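Local structure of polyhedrin (Uranotaenia sapphirina cypovirus, 4ZQX) at residues R21-N26 with G195-G200; V30-Y35 with M227-Q232; C40-F45 with P215-Y220; P48-G53 with N187-P192. The protein forms the crystalline matrix of cypovirus polyhedra, in which virus particles are embedded, and binds ATP in this crystal. All coordinates share one frame; numbering follows the deposited sequence. Where two conformers were deposited one is given.

Contact 1. Residues R21-N26 with G195-G200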
loop_
_atom_site.group_PDB
_atom_site.type_symbol
_atom_site.label_atom_id
_atom_site.label_comp_id
_atom_site.label_asym_id
_atom_site.label_seq_id
_atom_site.Cartn_x
_atom_site.Cartn_y
_atom_site.Cartn_z
ATOM N N ARG A 21 7.388 -1.919 25.062
ATOM C CA ARG A 21 6.635 -0.830 25.671
ATOM C C ARG A 21 7.189 0.544 25.280
ATOM O O ARG A 21 6.543 1.569 25.505
ATOM C CB ARG A 21 6.606 -0.996 27.192
ATOM C CG ARG A 21 5.975 -2.308 27.603
ATOM C CD ARG A 21 5.902 -2.520 29.105
ATOM N NE ARG A 21 5.528 -3.901 29.392
ATOM C CZ ARG A 21 4.281 -4.365 29.394
ATOM N NH1 ARG A 21 3.257 -3.557 29.145
ATOM N NH2 ARG A 21 4.057 -5.646 29.651
ATOM N N ALA A 22 8.373 0.568 24.678
ATOM C CA ALA A 22 9.005 1.831 24.292
ATOM C C ALA A 22 8.291 2.582 23.158
ATOM O O ALA A 22 7.669 1.987 22.274
ATOM C CB ALA A 22 10.471 1.593 23.898
ATOM N N TYR A 23 8.411 3.904 23.197
ATOM C CA TYR A 23 8.013 4.737 22.081
ATOM C C TYR A 23 8.808 4.316 20.849
ATOM O O TYR A 23 10.016 4.132 20.931
ATOM C CB TYR A 23 8.248 6.217 22.404
ATOM C CG TYR A 23 7.727 7.144 21.327
ATOM C CD1 TYR A 23 6.380 7.460 21.246
ATOM C CD2 TYR A 23 8.586 7.710 20.397
ATOM C CE1 TYR A 23 5.896 8.310 20.251
ATOM C CE2 TYR A 23 8.114 8.548 19.388
ATOM C CZ TYR A 23 6.769 8.844 19.323
ATOM O OH TYR A 23 6.288 9.676 18.344
ATOM N N ASP A 24 8.106 4.155 19.725
ATOM C CA ASP A 24 8.662 3.687 18.448
ATOM C C ASP A 24 8.990 2.183 18.408
ATOM O O ASP A 24 9.546 1.699 17.418
ATOM C CB ASP A 24 9.877 4.524 17.993
ATOM C CG ASP A 24 9.509 5.633 16.999
ATOM O OD1 ASP A 24 8.316 5.793 16.622
ATOM O OD2 ASP A 24 10.449 6.349 16.601
ATOM N N ALA A 25 8.611 1.440 19.449
ATOM C CA ALA A 25 8.736 -0.021 19.420
ATOM C C ALA A 25 7.505 -0.598 18.756
ATOM O O ALA A 25 6.384 -0.163 19.025
ATOM C CB ALA A 25 8.895 -0.577 20.815
ATOM N N ASN A 26 7.701 -1.566 17.863
ATOM C CA ASN A 26 6.576 -2.118 17.131
ATOM C C ASN A 26 5.672 -3.047 17.936
ATOM O O ASN A 26 6.142 -3.870 18.710
ATOM C CB ASN A 26 7.078 -2.898 15.915
ATOM C CG ASN A 26 7.485 -2.010 14.779
ATOM O OD1 ASN A 26 6.907 -0.950 14.561
ATOM N ND2 ASN A 26 8.489 -2.440 14.034
ATOM N N GLY A 195 2.838 15.106 14.506
ATOM C CA GLY A 195 3.561 14.943 13.247
ATOM C C GLY A 195 4.524 13.770 13.277
ATOM O O GLY A 195 4.710 13.050 12.281
ATOM N N ASN A 196 5.157 13.570 14.427
ATOM C CA ASN A 196 6.111 12.467 14.559
ATOM C C ASN A 196 5.416 11.100 14.515
ATOM O O ASN A 196 5.934 10.142 13.931
ATOM C CB ASN A 196 6.957 12.640 15.826
ATOM C CG ASN A 196 8.174 11.728 15.839
ATOM O OD1 ASN A 196 9.181 11.983 15.171
ATOM N ND2 ASN A 196 8.080 10.661 16.597
ATOM N N VAL A 197 4.237 11.018 15.112
ATOM C CA VAL A 197 3.421 9.818 15.012
ATOM C C VAL A 197 2.977 9.592 13.562
ATOM O O VAL A 197 3.071 8.486 13.048
ATOM C CB VAL A 197 2.191 9.901 15.947
ATOM C CG1 VAL A 197 1.251 8.715 15.713
ATOM C CG2 VAL A 197 2.634 9.982 17.410
ATOM N N ILE A 198 2.500 10.641 12.895
ATOM C CA ILE A 198 2.003 10.486 11.529
ATOM C C ILE A 198 3.122 9.992 10.616
ATOM O O ILE A 198 2.899 9.148 9.752
ATOM C CB ILE A 198 1.365 11.792 11.002
ATOM C CG1 ILE A 198 0.027 12.029 11.715
ATOM C CG2 ILE A 198 1.149 11.716 9.492
ATOM C CD1 ILE A 198 -0.647 13.339 11.362
ATOM N N GLU A 199 4.330 10.493 10.839
ATOM C CA GLU A 199 5.478 10.092 10.034
ATOM C C GLU A 199 5.796 8.611 10.189
ATOM O O GLU A 199 6.373 8.002 9.283
ATOM C CB GLU A 199 6.697 10.934 10.408
ATOM C CG GLU A 199 6.632 12.326 9.808
ATOM C CD GLU A 199 7.521 13.344 10.494
ATOM O OE1 GLU A 199 8.314 12.980 11.374
ATOM O OE2 GLU A 199 7.411 14.537 10.145
ATOM N N GLY A 200 5.430 8.031 11.330
ATOM C CA GLY A 200 5.765 6.643 11.613
ATOM C C GLY A 200 4.743 5.607 11.160
ATOM O O GLY A 200 5.031 4.415 11.132
HETATM O O HOH W 1 10.591 9.239 16.769
#
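Tyr23 meets the helix of residues 195-200 through its hydroxyl, which accepts a hydrogen bond from the side-chain amide of Asn196. ND2 of Asn196 lies 2.7 Å from OH of Tyr23, the N-H...O angle is 154°, and the hydroxyl lies in the amide plane. Ring and amide are nearly coplanar, their planes 23° apart, and the amide nitrogen lies in the ring plane at its edge. With CG anti to the backbone N (chi1 -174°), the tyrosine ring extends from the loop until its phenolic end reaches the helix. Val197 adds a van der Waals contact between its methyl CG2 and OH of Tyr23 at 3.8 Å. ND2 of Asn196 also donates to a bridging water at 2.9 Å, and that water donates to OD2 of Asp24, again at 2.9 Å. Both bonds thus bring the amide to consecutive residues of the loop. Asp24 has a second partner in a salt bridge from OD1 to Arg139 of the second subunit, which also bonds O of Asn196. Tyr23 and Asp24 are the central residues of a type II beta turn, closed from Ala25 N to Ala22 O, docked by side chains and one water onto helix 194-200 beside a subunit interface.

Contact 2. Residues V30-Y35 with M227-Q232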
loop_
_atom_site.group_PDB
_atom_site.type_symbol
_atom_site.label_atom_id
_atom_site.label_comp_id
_atom_site.label_asym_id
_atom_site.label_seq_id
_atom_site.Cartn_x
_atom_site.Cartn_y
_atom_site.Cartn_z
ATOM N N VAL A 30 0.968 -11.419 13.314
ATOM C CA VAL A 30 1.126 -12.501 12.356
ATOM C C VAL A 30 -0.206 -13.174 12.139
ATOM O O VAL A 30 -0.835 -13.655 13.071
ATOM C CB VAL A 30 2.138 -13.553 12.818
ATOM C CG1 VAL A 30 2.207 -14.712 11.807
ATOM C CG2 VAL A 30 3.507 -12.924 12.977
ATOM N N ILE A 31 -0.633 -13.189 10.889
ATOM C CA ILE A 31 -1.833 -13.905 10.504
ATOM C C ILE A 31 -1.425 -15.174 9.803
ATOM O O ILE A 31 -0.595 -15.135 8.902
ATOM C CB ILE A 31 -2.683 -13.048 9.565
ATOM C CG1 ILE A 31 -3.052 -11.750 10.287
ATOM C CG2 ILE A 31 -3.932 -13.818 9.113
ATOM C CD1 ILE A 31 -3.745 -10.746 9.444
ATOM N N VAL A 32 -1.983 -16.301 10.244
ATOM C CA VAL A 32 -1.712 -17.582 9.612
ATOM C C VAL A 32 -2.990 -18.183 9.051
ATOM O O VAL A 32 -3.971 -18.393 9.792
ATOM C CB VAL A 32 -1.135 -18.594 10.623
ATOM C CG1 VAL A 32 -0.808 -19.941 9.942
ATOM C CG2 VAL A 32 0.085 -18.008 11.332
ATOM N N ALA A 33 -2.963 -18.474 7.754
ATOM C CA ALA A 33 -4.029 -19.211 7.087
ATOM C C ALA A 33 -3.588 -20.661 6.918
ATOM O O ALA A 33 -2.497 -20.916 6.443
ATOM C CB ALA A 33 -4.325 -18.592 5.710
ATOM N N GLU A 34 -4.440 -21.598 7.315
ATOM C CA GLU A 34 -4.155 -23.025 7.160
ATOM C C GLU A 34 -5.196 -23.613 6.200
ATOM O O GLU A 34 -6.387 -23.330 6.314
ATOM C CB GLU A 34 -4.168 -23.747 8.520
ATOM C CG GLU A 34 -3.749 -25.235 8.426
ATOM C CD GLU A 34 -3.560 -25.947 9.776
ATOM O OE1 GLU A 34 -3.782 -27.180 9.815
ATOM O OE2 GLU A 34 -3.171 -25.307 10.783
ATOM N N TYR A 35 -4.727 -24.424 5.258
ATOM C CA TYR A 35 -5.560 -24.951 4.181
ATOM C C TYR A 35 -5.813 -26.453 4.379
ATOM O O TYR A 35 -5.202 -27.082 5.242
ATOM C CB TYR A 35 -4.871 -24.640 2.840
ATOM C CG TYR A 35 -4.631 -23.153 2.679
ATOM C CD1 TYR A 35 -5.596 -22.327 2.111
ATOM C CD2 TYR A 35 -3.460 -22.561 3.130
ATOM C CE1 TYR A 35 -5.391 -20.969 1.965
ATOM C CE2 TYR A 35 -3.242 -21.201 2.991
ATOM C CZ TYR A 35 -4.211 -20.409 2.420
ATOM O OH TYR A 35 -3.996 -19.060 2.285
ATOM N N MET A 227 7.463 -15.765 18.358
ATOM C CA MET A 227 6.005 -15.705 18.436
ATOM C C MET A 227 5.518 -17.099 18.799
ATOM O O MET A 227 5.724 -18.042 18.051
ATOM C CB MET A 227 5.383 -15.294 17.101
ATOM C CG MET A 227 3.859 -15.060 17.180
ATOM S SD MET A 227 3.416 -13.553 18.086
ATOM C CE MET A 227 3.558 -12.333 16.778
ATOM N N THR A 228 4.862 -17.227 19.944
ATOM C CA THR A 228 4.364 -18.519 20.368
ATOM C C THR A 228 3.091 -18.845 19.595
ATOM O O THR A 228 2.243 -17.989 19.440
ATOM C CB THR A 228 4.083 -18.497 21.888
ATOM O OG1 THR A 228 5.279 -18.093 22.576
ATOM C CG2 THR A 228 3.656 -19.857 22.378
ATOM N N MET A 229 2.976 -20.062 19.079
ATOM C CA MET A 229 1.769 -20.467 18.358
ATOM C C MET A 229 1.172 -21.702 19.009
ATOM O O MET A 229 1.867 -22.448 19.692
ATOM C CB MET A 229 2.097 -20.726 16.887
ATOM C CG MET A 229 2.535 -19.473 16.189
ATOM S SD MET A 229 2.775 -19.698 14.434
ATOM C CE MET A 229 3.217 -18.040 13.994
ATOM N N LEU A 230 -0.121 -21.900 18.783
ATOM C CA LEU A 230 -0.874 -22.983 19.384
ATOM C C LEU A 230 -1.362 -23.899 18.278
ATOM O O LEU A 230 -1.910 -23.417 17.281
ATOM C CB LEU A 230 -2.076 -22.407 20.128
ATOM C CG LEU A 230 -2.800 -23.344 21.085
ATOM C CD1 LEU A 230 -1.905 -23.643 22.265
ATOM C CD2 LEU A 230 -4.123 -22.744 21.556
ATOM N N ASP A 231 -1.172 -25.209 18.446
ATOM C CA ASP A 231 -1.597 -26.168 17.431
ATOM C C ASP A 231 -2.973 -26.745 17.753
ATOM O O ASP A 231 -3.616 -26.343 18.736
ATOM C CB ASP A 231 -0.532 -27.269 17.211
ATOM C CG ASP A 231 -0.381 -28.217 18.385
ATOM O OD1 ASP A 231 -1.298 -28.304 19.230
ATOM O OD2 ASP A 231 0.678 -28.884 18.459
ATOM N N GLN A 232 -3.421 -27.689 16.930
ATOM C CA GLN A 232 -4.763 -28.255 17.060
ATOM C C GLN A 232 -4.906 -29.213 18.248
ATOM O O GLN A 232 -6.000 -29.725 18.512
ATOM C CB GLN A 232 -5.175 -28.962 15.763
ATOM C CG GLN A 232 -4.351 -30.187 15.373
ATOM C CD GLN A 232 -3.209 -29.870 14.405
ATOM O OE1 GLN A 232 -2.515 -28.844 14.540
ATOM N NE2 GLN A 232 -3.003 -30.752 13.424
HETATM O O HOH W 2 -3.024 -26.212 13.255
HETATM O O HOH W 3 -1.858 -29.034 10.730
#
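Val30 and Met227 run antiparallel alongside one another, and their ends meet where CG2 of Val30 lies 3.8 Å from CE of Met227. The methionine is folded at its second and third torsions (chi2 71°, chi3 85°), which bends the chain before its terminal methyl reaches the valine. Met229 behaves differently: its chain is fully extended beyond CG and brings its methyl to two valines of the strand. That CE stands 4.1 Å from CG1 of Val30, whose side chain lies nearly perpendicular to the methionine. It stands equally far, 4.1 Å, from CG2 of Val32, approached at a slant. The alternation of an extended strand puts Val30 and Val32 on the face turned to the loop and Ile31 on the other. Nearer the surface, two waters link Glu34 to Gln232: one donates to OE2 of Glu34 and OE1 of Gln232, while the other donates to OE1 of Glu34 and only weakly accepts from NE2 of Gln232. Leu217 of helix 214-225 touches both Val32 and Met229. The arrangement is hydrophobic packing of a C-terminal loop on a sheet face, the same loop carrying Leu230 into the ATP pocket seen in this crystal.

Contact 3. Residues C40-F45 with P215-Y220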
loop_
_atom_site.group_PDB
_atom_site.type_symbol
_atom_site.label_atom_id
_atom_site.label_comp_id
_atom_site.label_asym_id
_atom_site.label_seq_id
_atom_site.Cartn_x
_atom_site.Cartn_y
_atom_site.Cartn_z
ATOM N N CYS A 40 0.349 -23.818 4.971
ATOM C CA CYS A 40 0.124 -22.569 5.691
ATOM C C CYS A 40 0.703 -21.404 4.926
ATOM O O CYS A 40 1.754 -21.522 4.270
ATOM C CB CYS A 40 0.802 -22.587 7.066
ATOM S SG CYS A 40 0.197 -23.831 8.218
ATOM N N LYS A 41 0.010 -20.278 5.028
ATOM C CA LYS A 41 0.506 -19.007 4.529
ATOM C C LYS A 41 0.515 -18.048 5.708
ATOM O O LYS A 41 -0.465 -17.960 6.434
ATOM C CB LYS A 41 -0.423 -18.494 3.431
ATOM C CG LYS A 41 0.251 -17.786 2.322
ATOM C CD LYS A 41 -0.666 -17.635 1.105
ATOM C CE LYS A 41 -0.274 -16.399 0.348
ATOM N NZ LYS A 41 -1.039 -16.214 -0.895
ATOM N N SER A 42 1.629 -17.361 5.932
ATOM C CA SER A 42 1.695 -16.379 7.024
ATOM C C SER A 42 1.938 -14.985 6.477
ATOM O O SER A 42 2.635 -14.816 5.487
ATOM C CB SER A 42 2.768 -16.723 8.051
ATOM O OG SER A 42 4.057 -16.665 7.479
ATOM N N PHE A 43 1.345 -13.999 7.145
ATOM C CA PHE A 43 1.433 -12.596 6.768
ATOM C C PHE A 43 1.858 -11.841 8.009
ATOM O O PHE A 43 1.203 -11.957 9.052
ATOM C CB PHE A 43 0.064 -12.057 6.328
ATOM C CG PHE A 43 -0.594 -12.850 5.209
ATOM C CD1 PHE A 43 -1.334 -13.989 5.493
ATOM C CD2 PHE A 43 -0.493 -12.441 3.881
ATOM C CE1 PHE A 43 -1.955 -14.721 4.468
ATOM C CE2 PHE A 43 -1.113 -13.167 2.851
ATOM C CZ PHE A 43 -1.840 -14.310 3.154
ATOM N N HIS A 44 2.950 -11.090 7.911
ATOM C CA HIS A 44 3.447 -10.300 9.041
ATOM C C HIS A 44 3.320 -8.798 8.819
ATOM O O HIS A 44 3.740 -8.289 7.773
ATOM C CB HIS A 44 4.915 -10.619 9.334
ATOM C CG HIS A 44 5.499 -9.715 10.369
ATOM N ND1 HIS A 44 6.314 -8.647 10.056
ATOM C CD2 HIS A 44 5.332 -9.679 11.713
ATOM C CE1 HIS A 44 6.646 -8.010 11.166
ATOM N NE2 HIS A 44 6.056 -8.609 12.183
ATOM N N PHE A 45 2.785 -8.098 9.823
ATOM C CA PHE A 45 2.651 -6.639 9.803
ATOM C C PHE A 45 3.161 -6.110 11.123
ATOM O O PHE A 45 3.042 -6.777 12.144
ATOM C CB PHE A 45 1.186 -6.193 9.690
ATOM C CG PHE A 45 0.476 -6.701 8.472
ATOM C CD1 PHE A 45 -0.129 -7.946 8.482
ATOM C CD2 PHE A 45 0.384 -5.921 7.326
ATOM C CE1 PHE A 45 -0.798 -8.420 7.357
ATOM C CE2 PHE A 45 -0.278 -6.393 6.196
ATOM C CZ PHE A 45 -0.876 -7.637 6.217
ATOM N N PRO A 215 4.489 -27.762 10.991
ATOM C CA PRO A 215 5.794 -27.847 11.672
ATOM C C PRO A 215 6.905 -26.982 11.038
ATOM O O PRO A 215 7.752 -26.449 11.774
ATOM C CB PRO A 215 6.121 -29.340 11.613
ATOM C CG PRO A 215 4.750 -30.004 11.622
ATOM C CD PRO A 215 3.871 -29.090 10.801
ATOM N N GLU A 216 6.891 -26.812 9.713
ATOM C CA GLU A 216 7.809 -25.871 9.062
ATOM C C GLU A 216 7.586 -24.443 9.563
ATOM O O GLU A 216 8.541 -23.707 9.806
ATOM C CB GLU A 216 7.645 -25.896 7.531
ATOM C CG GLU A 216 8.150 -27.139 6.859
ATOM C CD GLU A 216 7.829 -27.165 5.368
ATOM O OE1 GLU A 216 7.301 -26.158 4.844
ATOM O OE2 GLU A 216 8.092 -28.200 4.728
ATOM N N LEU A 217 6.322 -24.051 9.713
ATOM C CA LEU A 217 5.978 -22.729 10.254
ATOM C C LEU A 217 6.523 -22.565 11.672
ATOM O O LEU A 217 7.085 -21.522 12.029
ATOM C CB LEU A 217 4.455 -22.553 10.267
ATOM C CG LEU A 217 3.868 -21.308 10.936
ATOM C CD1 LEU A 217 4.115 -20.076 10.084
ATOM C CD2 LEU A 217 2.379 -21.539 11.181
ATOM N N TYR A 218 6.349 -23.591 12.489
ATOM C CA TYR A 218 6.813 -23.514 13.876
ATOM C C TYR A 218 8.337 -23.415 13.941
ATOM O O TYR A 218 8.890 -22.616 14.695
ATOM C CB TYR A 218 6.343 -24.722 14.706
ATOM C CG TYR A 218 4.835 -24.976 14.713
ATOM C CD1 TYR A 218 3.925 -23.932 14.589
ATOM C CD2 TYR A 218 4.328 -26.275 14.820
ATOM C CE1 TYR A 218 2.557 -24.174 14.556
ATOM C CE2 TYR A 218 2.970 -26.519 14.792
ATOM C CZ TYR A 218 2.083 -25.467 14.665
ATOM O OH TYR A 218 0.718 -25.709 14.645
ATOM N N ALA A 219 9.006 -24.242 13.145
ATOM C CA ALA A 219 10.457 -24.344 13.190
ATOM C C ALA A 219 11.159 -23.131 12.594
ATOM O O ALA A 219 12.175 -22.675 13.132
ATOM C CB ALA A 219 10.899 -25.617 12.487
ATOM N N TYR A 220 10.627 -22.583 11.506
ATOM C CA TYR A 220 11.351 -21.560 10.745
ATOM C C TYR A 220 10.741 -20.160 10.808
ATOM O O TYR A 220 11.339 -19.211 10.298
ATOM C CB TYR A 220 11.533 -22.031 9.289
ATOM C CG TYR A 220 12.250 -23.353 9.242
ATOM C CD1 TYR A 220 13.406 -23.558 9.985
ATOM C CD2 TYR A 220 11.730 -24.429 8.536
ATOM C CE1 TYR A 220 14.055 -24.788 9.987
ATOM C CE2 TYR A 220 12.371 -25.671 8.540
ATOM C CZ TYR A 220 13.531 -25.829 9.274
ATOM O OH TYR A 220 14.166 -27.032 9.307
#
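Apolar contact joins Leu217 to Cys40 and Ser42, the two strand residues whose CB atoms face the helix. The leucine divides its branches between them: CD2 approaches SG of Cys40 at 4.3 Å, and CD1 approaches CB of Ser42 at 4.1 Å. Both separations are those of van der Waals packing, and in the serine it is the methylene, not the hydroxyl, that makes the closest approach. Leu217 has CG anti to its backbone nitrogen (chi1 173°), and its branched end forks toward the strand. Lys41, between the two contact residues, points its CB away, in keeping with the alternation of an extended strand; its NZ forms a salt bridge with Asp63.

No hydrogen bond links the two segments; the backbone bonds lie within the helix and within the sheet. In the helix, Ala219 N bonds to Pro215 O and Tyr220 N to Glu216 O, both at 2.9 Å, while a wider pi-type turn occurs at 218-220. The strand is bonded to both of its sheet neighbours: Cys40 and Ser42 pair with Phe211 and Gln209, and Lys41 and Phe43 with Ala33 and Ile31.

These bonds place strand 40-47 between strands 27-34 and 207-211 in an antiparallel sheet. Helix 214-225 follows the latter strand in the chain and packs against the sheet, Leu217 also touching Phe211 of strand 207-211. Farther along the helix, Tyr220 OH hydrogen-bonds to His86 of the second subunit, so the helix that covers the sheet also takes part in the trimer contact.

Contact 4. Residues P48-G53 with N187-P192; sequences PFVIKG and NLYAGP
The side chain of Tyr189 lies nearly perpendicular to that of Val50, its OH coming 3.4 Å from the valine methyl CG2. Although the CB of the tyrosine is not aimed at the strand, its ring carries OH there, CG sitting across CB from the carbonyl carbon (chi1 -63°). In Val50, CG1 occupies the place anti to N (chi1 -169°), and CG2, opposite the carbonyl carbon, is the branch nearest the phenol. Phe49 meets Leu188 at its ring edge, CE1 being 4.3 Å from CD1 of the leucine, which lies near the ring plane; CB of Pro48 covers one face from 3.8 Å above its centre. A water in the plane of the Tyr189 ring lies within hydrogen-bonding distance of both its OH, at 2.8 Å, and O of Phe49, at 3.1 Å. Tyr189 N is held by OD1 of Asn187 in an Asx turn, the donor standing 46° out of the carbonyl plane, within a type I beta turn from Asn187 to Ala190. The turn precedes helix 194-200, whose Val197 touches both Phe49 and Tyr189, and it packs at the start of strand 50-55, which pairs with strand 173-179.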
loop_
_atom_site.group_PDB
_atom_site.type_symbol
_atom_site.label_atom_id
_atom_site.label_comp_id
_atom_site.label_asym_id
_atom_site.label_seq_id
_atom_site.Cartn_x
_atom_site.Cartn_y
_atom_site.Cartn_z
ATOM N N PRO A 48 4.412 0.889 15.406
ATOM C CA PRO A 48 4.340 1.232 16.830
ATOM C C PRO A 48 3.015 1.845 17.248
ATOM O O PRO A 48 2.734 1.839 18.437
ATOM C CB PRO A 48 5.466 2.280 16.997
ATOM C CG PRO A 48 6.357 2.087 15.802
ATOM C CD PRO A 48 5.391 1.732 14.698
ATOM N N PHE A 49 2.240 2.394 16.318
ATOM C CA PHE A 49 1.080 3.222 16.676
ATOM C C PHE A 49 -0.263 2.616 16.259
ATOM O O PHE A 49 -1.198 2.543 17.056
ATOM C CB PHE A 49 1.273 4.610 16.062
ATOM C CG PHE A 49 2.593 5.226 16.418
ATOM C CD1 PHE A 49 2.848 5.603 17.721
ATOM C CD2 PHE A 49 3.591 5.391 15.466
ATOM C CE1 PHE A 49 4.066 6.157 18.074
ATOM C CE2 PHE A 49 4.808 5.952 15.812
ATOM C CZ PHE A 49 5.043 6.330 17.116
ATOM N N VAL A 50 -0.358 2.186 15.012
ATOM C CA VAL A 50 -1.526 1.450 14.531
ATOM C C VAL A 50 -1.086 0.435 13.501
ATOM O O VAL A 50 -0.557 0.815 12.454
ATOM C CB VAL A 50 -2.580 2.369 13.842
ATOM C CG1 VAL A 50 -3.850 1.585 13.639
ATOM C CG2 VAL A 50 -2.844 3.615 14.638
ATOM N N ILE A 51 -1.272 -0.855 13.786
ATOM C CA ILE A 51 -1.046 -1.874 12.753
ATOM C C ILE A 51 -2.290 -1.902 11.884
ATOM O O ILE A 51 -3.404 -1.954 12.407
ATOM C CB ILE A 51 -0.834 -3.302 13.296
ATOM C CG1 ILE A 51 0.268 -3.342 14.354
ATOM C CG2 ILE A 51 -0.521 -4.260 12.119
ATOM C CD1 ILE A 51 0.467 -4.726 14.963
ATOM N N LYS A 52 -2.101 -1.865 10.567
ATOM C CA LYS A 52 -3.200 -2.011 9.619
ATOM C C LYS A 52 -2.936 -3.240 8.753
ATOM O O LYS A 52 -2.158 -3.188 7.810
ATOM C CB LYS A 52 -3.330 -0.746 8.776
ATOM C CG LYS A 52 -3.707 0.446 9.629
ATOM C CD LYS A 52 -3.773 1.730 8.872
ATOM C CE LYS A 52 -4.115 2.864 9.847
ATOM N NZ LYS A 52 -4.385 4.169 9.216
ATOM N N GLY A 53 -3.545 -4.362 9.130
ATOM C CA GLY A 53 -3.360 -5.627 8.446
ATOM C C GLY A 53 -4.496 -5.825 7.466
ATOM O O GLY A 53 -5.602 -6.180 7.858
ATOM N N ASN A 187 -2.129 11.176 25.567
ATOM C CA ASN A 187 -2.584 11.089 24.176
ATOM C C ASN A 187 -1.423 11.444 23.260
ATOM O O ASN A 187 -1.018 12.601 23.187
ATOM C CB ASN A 187 -3.779 12.012 23.939
ATOM C CG ASN A 187 -4.298 11.955 22.504
ATOM O OD1 ASN A 187 -3.739 11.249 21.661
ATOM N ND2 ASN A 187 -5.392 12.678 22.231
ATOM N N LEU A 188 -0.879 10.439 22.579
ATOM C CA LEU A 188 0.249 10.659 21.683
ATOM C C LEU A 188 -0.100 11.466 20.422
ATOM O O LEU A 188 0.803 11.974 19.741
ATOM C CB LEU A 188 0.882 9.323 21.278
ATOM C CG LEU A 188 1.526 8.502 22.402
ATOM C CD1 LEU A 188 2.174 7.251 21.820
ATOM C CD2 LEU A 188 2.556 9.328 23.208
ATOM N N TYR A 189 -1.391 11.590 20.118
ATOM C CA TYR A 189 -1.850 12.389 18.981
ATOM C C TYR A 189 -2.079 13.855 19.357
ATOM O O TYR A 189 -2.435 14.659 18.502
ATOM C CB TYR A 189 -3.158 11.832 18.395
ATOM C CG TYR A 189 -3.045 10.441 17.822
ATOM C CD1 TYR A 189 -2.512 10.229 16.556
ATOM C CD2 TYR A 189 -3.474 9.343 18.542
ATOM C CE1 TYR A 189 -2.424 8.963 16.029
ATOM C CE2 TYR A 189 -3.391 8.063 18.021
ATOM C CZ TYR A 189 -2.858 7.881 16.765
ATOM O OH TYR A 189 -2.771 6.611 16.236
ATOM N N ALA A 190 -1.893 14.195 20.626
ATOM C CA ALA A 190 -2.118 15.559 21.098
ATOM C C ALA A 190 -0.833 16.357 21.102
ATOM O O ALA A 190 0.225 15.846 21.459
ATOM C CB ALA A 190 -2.712 15.544 22.486
ATOM N N GLY A 191 -0.934 17.622 20.704
ATOM C CA GLY A 191 0.200 18.526 20.752
ATOM C C GLY A 191 1.205 18.292 19.627
ATOM O O GLY A 191 0.901 17.646 18.623
ATOM N N PRO A 192 2.427 18.811 19.796
ATOM C CA PRO A 192 3.443 18.751 18.741
ATOM C C PRO A 192 3.891 17.348 18.359
ATOM O O PRO A 192 4.383 17.183 17.271
ATOM C CB PRO A 192 4.622 19.521 19.345
ATOM C CG PRO A 192 4.036 20.384 20.357
ATOM C CD PRO A 192 2.854 19.664 20.916
HETATM O O HOH W 4 -3.523 4.484 17.811
#

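Contacts 2 and 3 are buried packing on one antiparallel sheet, centres 7 Å apart; strands 27-34 and 40-47 are neighbours there, bonded from Ile31 O to Phe43 N, and apolar methyl contacts dominate. Contacts 1 and 4, also 7 Å apart between centres, lie some 20 Å from the chain centre, where a tyrosine hydroxyl and a water take part in each; contact 1 is only partly buried, contact 4 more so. Phe49 of contact 4 touches Tyr23 and Asp24 of contact 1. The two pairs are about 27 Å apart between centres, yet Phe45, at the end of segment 40-45, packs on Ile51 of contact 4. All four reach the second subunit.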